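DTDP-4-dehydrorhamnose 3,5-epimerase (Elizabethkingia anophelis NUHP1, PDB 6C46) probably catalyses epimerisation at the 3' and 5' positions of the dTDP-4-keto-6-deoxyglucose sugar, a step in making dTDP-L-rhamnose. Local coordinates at residues Gly64-Leu69 / Gly128-Ser133; Trp90-Asp95 / Ile163-Pro168; Val94-Asn99 / Gly124-Phe129. All blocks are in the same frame, centred on the assembly; numbering follows the deposited sequence.

Contact 1 of 3, residues Gly64-Leu69 / Gly128-Ser133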
loop_
_atom_site.group_PDB
_atom_site.type_symbol
_atom_site.label_atom_id
_atom_site.label_comp_id
_atom_site.label_asym_id
_atom_site.label_seq_id
_atom_site.Cartn_x
_atom_site.Cartn_y
_atom_site.Cartn_z
ATOM N N GLY A 64 -16.842 -0.781 15.809
ATOM C CA GLY A 64 -16.591 -0.854 17.236
ATOM C C GLY A 64 -15.401 -1.701 17.619
ATOM O O GLY A 64 -14.943 -1.629 18.770
ATOM N N VAL A 65 -14.877 -2.493 16.690
ATOM C CA VAL A 65 -13.637 -3.206 16.965
ATOM C C VAL A 65 -12.547 -2.185 17.251
ATOM O O VAL A 65 -12.316 -1.256 16.462
ATOM C CB VAL A 65 -13.275 -4.131 15.801
ATOM C CG1 VAL A 65 -11.826 -4.610 15.952
ATOM C CG2 VAL A 65 -14.270 -5.346 15.784
ATOM N N LEU A 66 -11.904 -2.331 18.405
ATOM C CA LEU A 66 -10.852 -1.428 18.864
ATOM C C LEU A 66 -9.617 -2.270 19.151
ATOM O O LEU A 66 -9.692 -3.224 19.928
ATOM C CB LEU A 66 -11.317 -0.672 20.111
ATOM C CG LEU A 66 -10.529 0.567 20.596
ATOM C CD1 LEU A 66 -11.394 1.374 21.534
ATOM C CD2 LEU A 66 -9.216 0.194 21.267
ATOM N N ARG A 67 -8.502 -1.962 18.481
ATOM C CA ARG A 67 -7.249 -2.697 18.633
ATOM C C ARG A 67 -6.165 -1.753 19.141
ATOM O O ARG A 67 -5.934 -0.710 18.539
ATOM C CB ARG A 67 -6.811 -3.314 17.296
ATOM C CG ARG A 67 -7.831 -4.303 16.702
ATOM C CD ARG A 67 -7.351 -5.742 16.811
ATOM N NE ARG A 67 -8.265 -6.695 16.182
ATOM C CZ ARG A 67 -9.005 -7.574 16.850
ATOM N NH1 ARG A 67 -8.948 -7.614 18.174
ATOM N NH2 ARG A 67 -9.806 -8.408 16.193
ATOM N N GLY A 68 -5.488 -2.130 20.227
ATOM C CA GLY A 68 -4.376 -1.330 20.736
ATOM C C GLY A 68 -4.348 -1.287 22.253
ATOM O O GLY A 68 -5.147 -1.983 22.885
ATOM N N LEU A 69 -3.442 -0.516 22.862
ATOM C CA LEU A 69 -2.377 0.203 22.182
ATOM C C LEU A 69 -1.185 -0.731 22.065
ATOM O O LEU A 69 -0.813 -1.335 23.060
ATOM C CB LEU A 69 -2.010 1.475 22.970
ATOM C CG LEU A 69 -3.166 2.478 23.049
ATOM C CD1 LEU A 69 -2.991 3.421 24.248
ATOM C CD2 LEU A 69 -3.264 3.264 21.716
ATOM N N GLY A 128 -3.028 2.505 18.047
ATOM C CA GLY A 128 -4.254 1.719 18.031
ATOM C C GLY A 128 -5.310 2.412 17.203
ATOM O O GLY A 128 -5.134 3.555 16.782
ATOM N N PHE A 129 -6.428 1.714 16.977
ATOM C CA PHE A 129 -7.512 2.343 16.235
ATOM C C PHE A 129 -8.839 1.688 16.566
ATOM O O PHE A 129 -8.888 0.558 17.057
ATOM C CB PHE A 129 -7.266 2.300 14.729
ATOM C CG PHE A 129 -7.465 0.947 14.104
ATOM C CD1 PHE A 129 -8.660 0.631 13.480
ATOM C CD2 PHE A 129 -6.441 0.012 14.094
ATOM C CE1 PHE A 129 -8.841 -0.610 12.870
ATOM C CE2 PHE A 129 -6.610 -1.229 13.486
ATOM C CZ PHE A 129 -7.813 -1.543 12.875
ATOM N N VAL A 130 -9.930 2.413 16.276
ATOM C CA VAL A 130 -11.281 1.883 16.450
ATOM C C VAL A 130 -12.046 2.072 15.148
ATOM O O VAL A 130 -11.845 3.065 14.439
ATOM C CB VAL A 130 -12.024 2.576 17.612
ATOM C CG1 VAL A 130 -12.141 4.063 17.322
ATOM C CG2 VAL A 130 -13.415 1.953 17.825
ATOM N N VAL A 131 -12.887 1.100 14.803
ATOM C CA VAL A 131 -13.636 1.166 13.551
ATOM C C VAL A 131 -14.876 2.012 13.785
ATOM O O VAL A 131 -15.680 1.710 14.669
ATOM C CB VAL A 131 -14.009 -0.237 13.049
ATOM C CG1 VAL A 131 -14.924 -0.124 11.850
ATOM C CG2 VAL A 131 -12.725 -1.042 12.699
ATOM N N LEU A 132 -15.040 3.062 12.988
ATOM C CA LEU A 132 -16.196 3.947 13.125
ATOM C C LEU A 132 -17.346 3.579 12.206
ATOM O O LEU A 132 -18.503 3.911 12.507
ATOM C CB LEU A 132 -15.780 5.385 12.818
ATOM C CG LEU A 132 -14.623 5.914 13.648
ATOM C CD1 LEU A 132 -14.234 7.286 13.121
ATOM C CD2 LEU A 132 -15.046 5.983 15.114
ATOM N N SER A 133 -17.052 2.964 11.060
ATOM C CA SER A 133 -18.073 2.620 10.077
ATOM C C SER A 133 -18.564 1.184 10.264
ATOM O O SER A 133 -18.099 0.452 11.135
ATOM C CB SER A 133 -17.520 2.848 8.680
ATOM O OG SER A 133 -16.211 2.311 8.618
#
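The F129 ring meets the aliphatic root of R67 obliquely, with CE2 of F129 4.3 Å from CB of R67, while F138 of strand 135-142 stacks on the same ring. A chi1 of 74° sets CG of F129 between its backbone N and carbonyl carbon, and this swings the ring toward the neighbouring strand. In one of two modelled conformers, the guanidinium of R67 leads away from F129 and has CG1 of V65 4.0 Å above the rim of one face.

Beneath these groups the strands run antiparallel, their axes 168° apart. R67 and F129 form a hydrogen-bonded pair: R67 N gives to F129 O at 2.9 Å, and F129 N returns a bond to R67 O. Toward G64 the pairing continues, as V131 N reaches V65 O at 2.9 Å and G64 N gives to V131 O. On the opposite sheet face CG of L66 lies 3.9 Å from CB of V130; their branched, apolar ends suit this buried face, where W165 also covers L66.

A CB on either glycine would run into the opposite strand, on G68 into G128 CA and on G128 into R67 O; the phi of 141° at G68 is also a glycine conformation. A cis peptide follows G68, after which CD2 of L69 settles 3.8 Å from G128 N. H70, the predicted proton acceptor, comes just beyond. Four main-chain bonds thus join the pair, neighbouring strands, I173 and D178 take further backbone groups, and only R67 carries charge away from the apolar packing.

Contact 2 of 3, residues Trp90-Asp95 / Ile163-Pro168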
loop_
_atom_site.group_PDB
_atom_site.type_symbol
_atom_site.label_atom_id
_atom_site.label_comp_id
_atom_site.label_asym_id
_atom_site.label_seq_id
_atom_site.Cartn_x
_atom_site.Cartn_y
_atom_site.Cartn_z
ATOM N N TRP A 90 -10.937 5.744 13.620
ATOM C CA TRP A 90 -10.299 6.736 14.482
ATOM C C TRP A 90 -9.008 6.109 14.983
ATOM O O TRP A 90 -9.033 5.054 15.619
ATOM C CB TRP A 90 -11.203 7.143 15.647
ATOM C CG TRP A 90 -10.631 8.264 16.488
ATOM C CD1 TRP A 90 -9.966 8.152 17.677
ATOM C CD2 TRP A 90 -10.684 9.660 16.184
ATOM N NE1 TRP A 90 -9.598 9.400 18.130
ATOM C CE2 TRP A 90 -10.029 10.343 17.233
ATOM C CE3 TRP A 90 -11.221 10.400 15.124
ATOM C CZ2 TRP A 90 -9.900 11.734 17.258
ATOM C CZ3 TRP A 90 -11.096 11.787 15.152
ATOM C CH2 TRP A 90 -10.437 12.435 16.215
ATOM N N ASP A 91 -7.890 6.744 14.680
ATOM C CA ASP A 91 -6.567 6.186 14.899
ATOM C C ASP A 91 -5.846 7.028 15.942
ATOM O O ASP A 91 -5.885 8.255 15.863
ATOM C CB ASP A 91 -5.776 6.201 13.604
ATOM C CG ASP A 91 -4.525 5.379 13.697
ATOM O OD1 ASP A 91 -4.549 4.193 13.282
ATOM O OD2 ASP A 91 -3.532 5.914 14.224
ATOM N N VAL A 92 -5.167 6.380 16.901
ATOM C CA VAL A 92 -4.540 7.087 18.026
ATOM C C VAL A 92 -3.082 6.667 18.158
ATOM O O VAL A 92 -2.761 5.481 18.055
ATOM C CB VAL A 92 -5.287 6.802 19.353
ATOM C CG1 VAL A 92 -4.541 7.424 20.518
ATOM C CG2 VAL A 92 -6.722 7.350 19.297
ATOM N N ALA A 93 -2.204 7.640 18.376
ATOM C CA ALA A 93 -0.793 7.401 18.654
ATOM C C ALA A 93 -0.434 8.006 20.006
ATOM O O ALA A 93 -0.993 9.038 20.395
ATOM C CB ALA A 93 0.099 8.001 17.563
ATOM N N VAL A 94 0.496 7.353 20.719
ATOM C CA VAL A 94 0.982 7.800 22.026
ATOM C C VAL A 94 2.503 7.791 22.007
ATOM O O VAL A 94 3.116 6.758 21.711
ATOM C CB VAL A 94 0.489 6.905 23.177
ATOM C CG1 VAL A 94 0.988 7.479 24.535
ATOM C CG2 VAL A 94 -1.021 6.766 23.124
ATOM N N ASP A 95 3.107 8.920 22.321
ATOM C CA ASP A 95 4.561 9.019 22.347
ATOM C C ASP A 95 5.049 8.395 23.650
ATOM O O ASP A 95 4.675 8.846 24.740
ATOM C CB ASP A 95 4.969 10.496 22.204
ATOM C CG ASP A 95 6.469 10.705 22.081
ATOM O OD1 ASP A 95 7.253 9.751 22.317
ATOM O OD2 ASP A 95 6.862 11.840 21.715
ATOM N N ILE A 163 -7.575 8.737 26.751
ATOM C CA ILE A 163 -7.820 8.868 25.318
ATOM C C ILE A 163 -9.318 8.877 25.030
ATOM O O ILE A 163 -10.080 8.074 25.582
ATOM C CB ILE A 163 -7.121 7.732 24.555
ATOM C CG1 ILE A 163 -5.611 7.864 24.718
ATOM C CG2 ILE A 163 -7.534 7.735 23.065
ATOM C CD1 ILE A 163 -4.875 6.576 24.377
ATOM N N ASP A 164 -9.743 9.771 24.137
ATOM C CA ASP A 164 -11.113 9.792 23.631
ATOM C C ASP A 164 -11.208 8.845 22.433
ATOM O O ASP A 164 -10.709 9.156 21.347
ATOM C CB ASP A 164 -11.493 11.216 23.230
ATOM C CG ASP A 164 -12.928 11.337 22.741
ATOM O OD1 ASP A 164 -13.651 10.319 22.710
ATOM O OD2 ASP A 164 -13.341 12.474 22.413
ATOM N N TRP A 165 -11.874 7.701 22.614
ATOM C CA TRP A 165 -12.031 6.738 21.534
ATOM C C TRP A 165 -13.330 6.945 20.760
ATOM O O TRP A 165 -13.714 6.075 19.978
ATOM C CB TRP A 165 -11.929 5.310 22.078
ATOM C CG TRP A 165 -10.518 4.958 22.471
ATOM C CD1 TRP A 165 -9.981 4.987 23.732
ATOM C CD2 TRP A 165 -9.454 4.557 21.594
ATOM N NE1 TRP A 165 -8.654 4.615 23.684
ATOM C CE2 TRP A 165 -8.315 4.345 22.389
ATOM C CE3 TRP A 165 -9.365 4.333 20.210
ATOM C CZ2 TRP A 165 -7.090 3.929 21.847
ATOM C CZ3 TRP A 165 -8.148 3.930 19.673
ATOM C CH2 TRP A 165 -7.032 3.731 20.491
ATOM N N LYS A 166 -14.019 8.065 20.995
ATOM C CA LYS A 166 -15.098 8.601 20.159
ATOM C C LYS A 166 -16.439 7.878 20.239
ATOM O O LYS A 166 -17.481 8.531 20.323
ATOM C CB LYS A 166 -14.664 8.654 18.682
ATOM C CG LYS A 166 -13.360 9.419 18.447
ATOM C CD LYS A 166 -13.391 10.796 19.078
ATOM C CE LYS A 166 -13.653 11.887 18.078
ATOM N NZ LYS A 166 -13.327 13.209 18.685
ATOM N N ILE A 167 -16.456 6.553 20.197
ATOM C CA ILE A 167 -17.736 5.845 20.138
ATOM C C ILE A 167 -18.166 5.478 21.550
ATOM O O ILE A 167 -17.345 5.557 22.478
ATOM C CB ILE A 167 -17.637 4.611 19.229
ATOM C CG1 ILE A 167 -16.771 3.539 19.891
ATOM C CG2 ILE A 167 -17.097 5.040 17.824
ATOM C CD1 ILE A 167 -16.760 2.192 19.162
ATOM N N PRO A 168 -19.430 5.107 21.768
ATOM C CA PRO A 168 -19.859 4.719 23.116
ATOM C C PRO A 168 -19.065 3.521 23.602
ATOM O O PRO A 168 -18.744 2.613 22.831
ATOM C CB PRO A 168 -21.342 4.373 22.933
ATOM C CG PRO A 168 -21.757 5.119 21.714
ATOM C CD PRO A 168 -20.560 5.121 20.819
HETATM O O HOH W 1 -8.705 10.747 20.476
#
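K166 lays its side chain over one face of the W90 indole. Its CB points toward the strand, and CG then sits squarely above the five-membered ring, 3.5 Å from that ring's centroid and only 7° off the normal, in a CH-pi contact. Bends at chi2 and chi3 keep the rest of the chain along the face: CD lies 3.9 Å from CE2 of W90, and CE passes 3.8 Å from CZ2 of W90. At the tip, NZ of K166 stands 4.3 Å from the centroid of the six-membered ring, an off-centre cation-pi interaction, with D164 OD2 as a long salt-bridge partner.

Two turns in the loop present this lysine. D164 OD1 accepts from K166 N at 2.9 Å, closing an Asx turn, while I167 N bonds back to W165 O in a gamma turn centred on K166, whose phi is 74°. At the indole edge a water lies in the ring plane, accepting from W90 NE1 at 2.8 Å and donating to D164 O at 2.7 Å, which ties strand and loop together.

Further along strand 88-95 the contact becomes apolar. CG2 of V92 rests over the six-membered ring of W165, 4.0 Å from its centroid. V92 and I163 lie alongside, pointing opposite ways, CG2 of I163 against both methyls of V92 and CD1 of I163 reaching on to V94. W165 turns its NE1 to F156 O, so its polar atom is satisfied within the loop. A long lysine suits the partly exposed end, since its methylenes cover the indole while the ammonium stays near solvent; there the chemistry implies dispersion and cation-pi attraction, whereas the buried V92, V94 and W165, with I163 against them, make the inner end apolar.

Contact 3 of 3, residues Val94-Asn99 / Gly124-Phe129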
loop_
_atom_site.group_PDB
_atom_site.type_symbol
_atom_site.label_atom_id
_atom_site.label_comp_id
_atom_site.label_asym_id
_atom_site.label_seq_id
_atom_site.Cartn_x
_atom_site.Cartn_y
_atom_site.Cartn_z
ATOM N N VAL A 94 0.496 7.353 20.719
ATOM C CA VAL A 94 0.982 7.800 22.026
ATOM C C VAL A 94 2.503 7.791 22.007
ATOM O O VAL A 94 3.116 6.758 21.711
ATOM C CB VAL A 94 0.489 6.905 23.177
ATOM C CG1 VAL A 94 0.988 7.479 24.535
ATOM C CG2 VAL A 94 -1.021 6.766 23.124
ATOM N N ASP A 95 3.107 8.920 22.321
ATOM C CA ASP A 95 4.561 9.019 22.347
ATOM C C ASP A 95 5.049 8.395 23.650
ATOM O O ASP A 95 4.675 8.846 24.740
ATOM C CB ASP A 95 4.969 10.496 22.204
ATOM C CG ASP A 95 6.469 10.705 22.081
ATOM O OD1 ASP A 95 7.253 9.751 22.317
ATOM O OD2 ASP A 95 6.862 11.840 21.715
ATOM N N LEU A 96 5.866 7.346 23.547
ATOM C CA LEU A 96 6.406 6.685 24.729
ATOM C C LEU A 96 7.916 6.816 24.842
ATOM O O LEU A 96 8.546 6.044 25.576
ATOM C CB LEU A 96 6.002 5.213 24.745
ATOM C CG LEU A 96 4.488 4.959 24.798
ATOM C CD1 LEU A 96 4.212 3.454 24.621
ATOM C CD2 LEU A 96 3.891 5.488 26.100
ATOM N N ARG A 97 8.517 7.772 24.133
ATOM C CA ARG A 97 9.953 8.005 24.236
ATOM C C ARG A 97 10.236 8.859 25.467
ATOM O O ARG A 97 9.896 10.050 25.500
ATOM C CB ARG A 97 10.468 8.674 22.961
ATOM C CG ARG A 97 10.188 7.810 21.734
ATOM C CD ARG A 97 10.413 8.589 20.451
ATOM N NE ARG A 97 9.522 9.755 20.402
ATOM C CZ ARG A 97 9.491 10.631 19.406
ATOM N NH1 ARG A 97 10.295 10.473 18.356
ATOM N NH2 ARG A 97 8.646 11.662 19.463
ATOM N N GLU A 98 10.919 8.275 26.458
ATOM C CA GLU A 98 11.084 8.962 27.745
ATOM C C GLU A 98 11.848 10.269 27.598
ATOM O O GLU A 98 11.684 11.181 28.416
ATOM C CB GLU A 98 11.790 8.057 28.764
ATOM N N ASN A 99 12.673 10.385 26.568
ATOM C CA ASN A 99 13.495 11.545 26.256
ATOM C C ASN A 99 12.776 12.583 25.402
ATOM O O ASN A 99 13.364 13.615 25.082
ATOM C CB ASN A 99 14.765 11.082 25.525
ATOM C CG ASN A 99 14.479 10.021 24.450
ATOM O OD1 ASN A 99 13.648 9.123 24.638
ATOM N ND2 ASN A 99 15.190 10.111 23.333
ATOM N N GLY A 124 8.968 3.988 18.833
ATOM C CA GLY A 124 8.868 4.463 20.209
ATOM C C GLY A 124 7.482 4.949 20.592
ATOM O O GLY A 124 7.296 5.467 21.704
ATOM N N PHE A 125 6.518 4.835 19.696
ATOM C CA PHE A 125 5.132 5.183 19.954
ATOM C C PHE A 125 4.333 3.910 20.136
ATOM O O PHE A 125 4.727 2.843 19.663
ATOM C CB PHE A 125 4.517 5.960 18.776
ATOM C CG PHE A 125 4.903 7.423 18.722
ATOM C CD1 PHE A 125 6.236 7.809 18.632
ATOM C CD2 PHE A 125 3.917 8.406 18.749
ATOM C CE1 PHE A 125 6.590 9.179 18.566
ATOM C CE2 PHE A 125 4.256 9.770 18.679
ATOM C CZ PHE A 125 5.603 10.151 18.611
ATOM N N ALA A 126 3.196 4.029 20.813
ATOM C CA ALA A 126 2.176 2.992 20.762
ATOM C C ALA A 126 1.066 3.451 19.838
ATOM O O ALA A 126 0.860 4.650 19.641
ATOM C CB ALA A 126 1.605 2.671 22.148
ATOM N N HIS A 127 0.330 2.481 19.280
ATOM C CA HIS A 127 -0.635 2.787 18.239
ATOM C C HIS A 127 -1.885 1.932 18.404
ATOM O O HIS A 127 -1.814 0.766 18.806
ATOM C CB HIS A 127 -0.031 2.548 16.837
ATOM C CG HIS A 127 -1.061 2.525 15.750
ATOM N ND1 HIS A 127 -1.515 1.353 15.178
ATOM C CD2 HIS A 127 -1.741 3.528 15.146
ATOM C CE1 HIS A 127 -2.444 1.637 14.277
ATOM N NE2 HIS A 127 -2.601 2.951 14.241
ATOM N N GLY A 128 -3.028 2.505 18.047
ATOM C CA GLY A 128 -4.254 1.719 18.031
ATOM C C GLY A 128 -5.310 2.412 17.203
ATOM O O GLY A 128 -5.134 3.555 16.782
ATOM N N PHE A 129 -6.428 1.714 16.977
ATOM C CA PHE A 129 -7.512 2.343 16.235
ATOM C C PHE A 129 -8.839 1.688 16.566
ATOM O O PHE A 129 -8.888 0.558 17.057
ATOM C CB PHE A 129 -7.266 2.300 14.729
ATOM C CG PHE A 129 -7.465 0.947 14.104
ATOM C CD1 PHE A 129 -8.660 0.631 13.480
ATOM C CD2 PHE A 129 -6.441 0.012 14.094
ATOM C CE1 PHE A 129 -8.841 -0.610 12.870
ATOM C CE2 PHE A 129 -6.610 -1.229 13.486
ATOM C CZ PHE A 129 -7.813 -1.543 12.875
#
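D95 and F125 stack across two neighbouring antiparallel strands of the cupin-type sheet. CA of D95 lies over one ring face, 3.8 Å from the F125 centroid, and the carboxylate follows it with its plane only 15° from that of the ring. R97 takes the ring edge instead: CE1 of F125 points into one guanidinium face, 3.3 Å from R97 NH2, the two planes 59° apart. On the sheet face of V94 and A126, CD1 of the loop residue L96 packs 3.7 Å from CB of A126, whose single methyl leaves room for the leucine branch.

Backbone bonds fix this register. V94 and A126 exchange two hydrogen bonds, and L96 N adds one to G124 O at 3.0 Å. G124 has no CB to collide with CG of R97, and its phi of 89° also suits glycine.

A salt bridge joins R97 NH2 to D95 OD2 at 2.9 Å. D95 OD1 closes an Asx turn with R97 N and receives R97 NE from the opposite face of the carboxylate. Farther out, R97 is long enough to reach K17 O and D18 too, while the buried aspartate gains S100 OG and T102 OG1 at OD2.

In the fold
Contacts 1 and 3 are buried strand pairings within one five-stranded antiparallel sheet, and both use strand 125-131: contact 1 joins its later half to strand 66-72, contact 3 its start to strand 88-95. Contact 2 adds the loop 163-168 over the same strand 88-95, from W90 to V94, overlapping contact 3 at V94, and is only partly buried. Strands 125-131 and 88-95 also bond directly, as V92 N and G128 O bridge contacts 1 and 2. The chemistry follows place: main-chain bonds and apolar packing in contacts 1 and 3, with a charged network added in contact 3, and aromatic, cation-pi and water-mediated links near the surface in contact 2. L69 packs against A126 and V94, joining contacts 1 and 3.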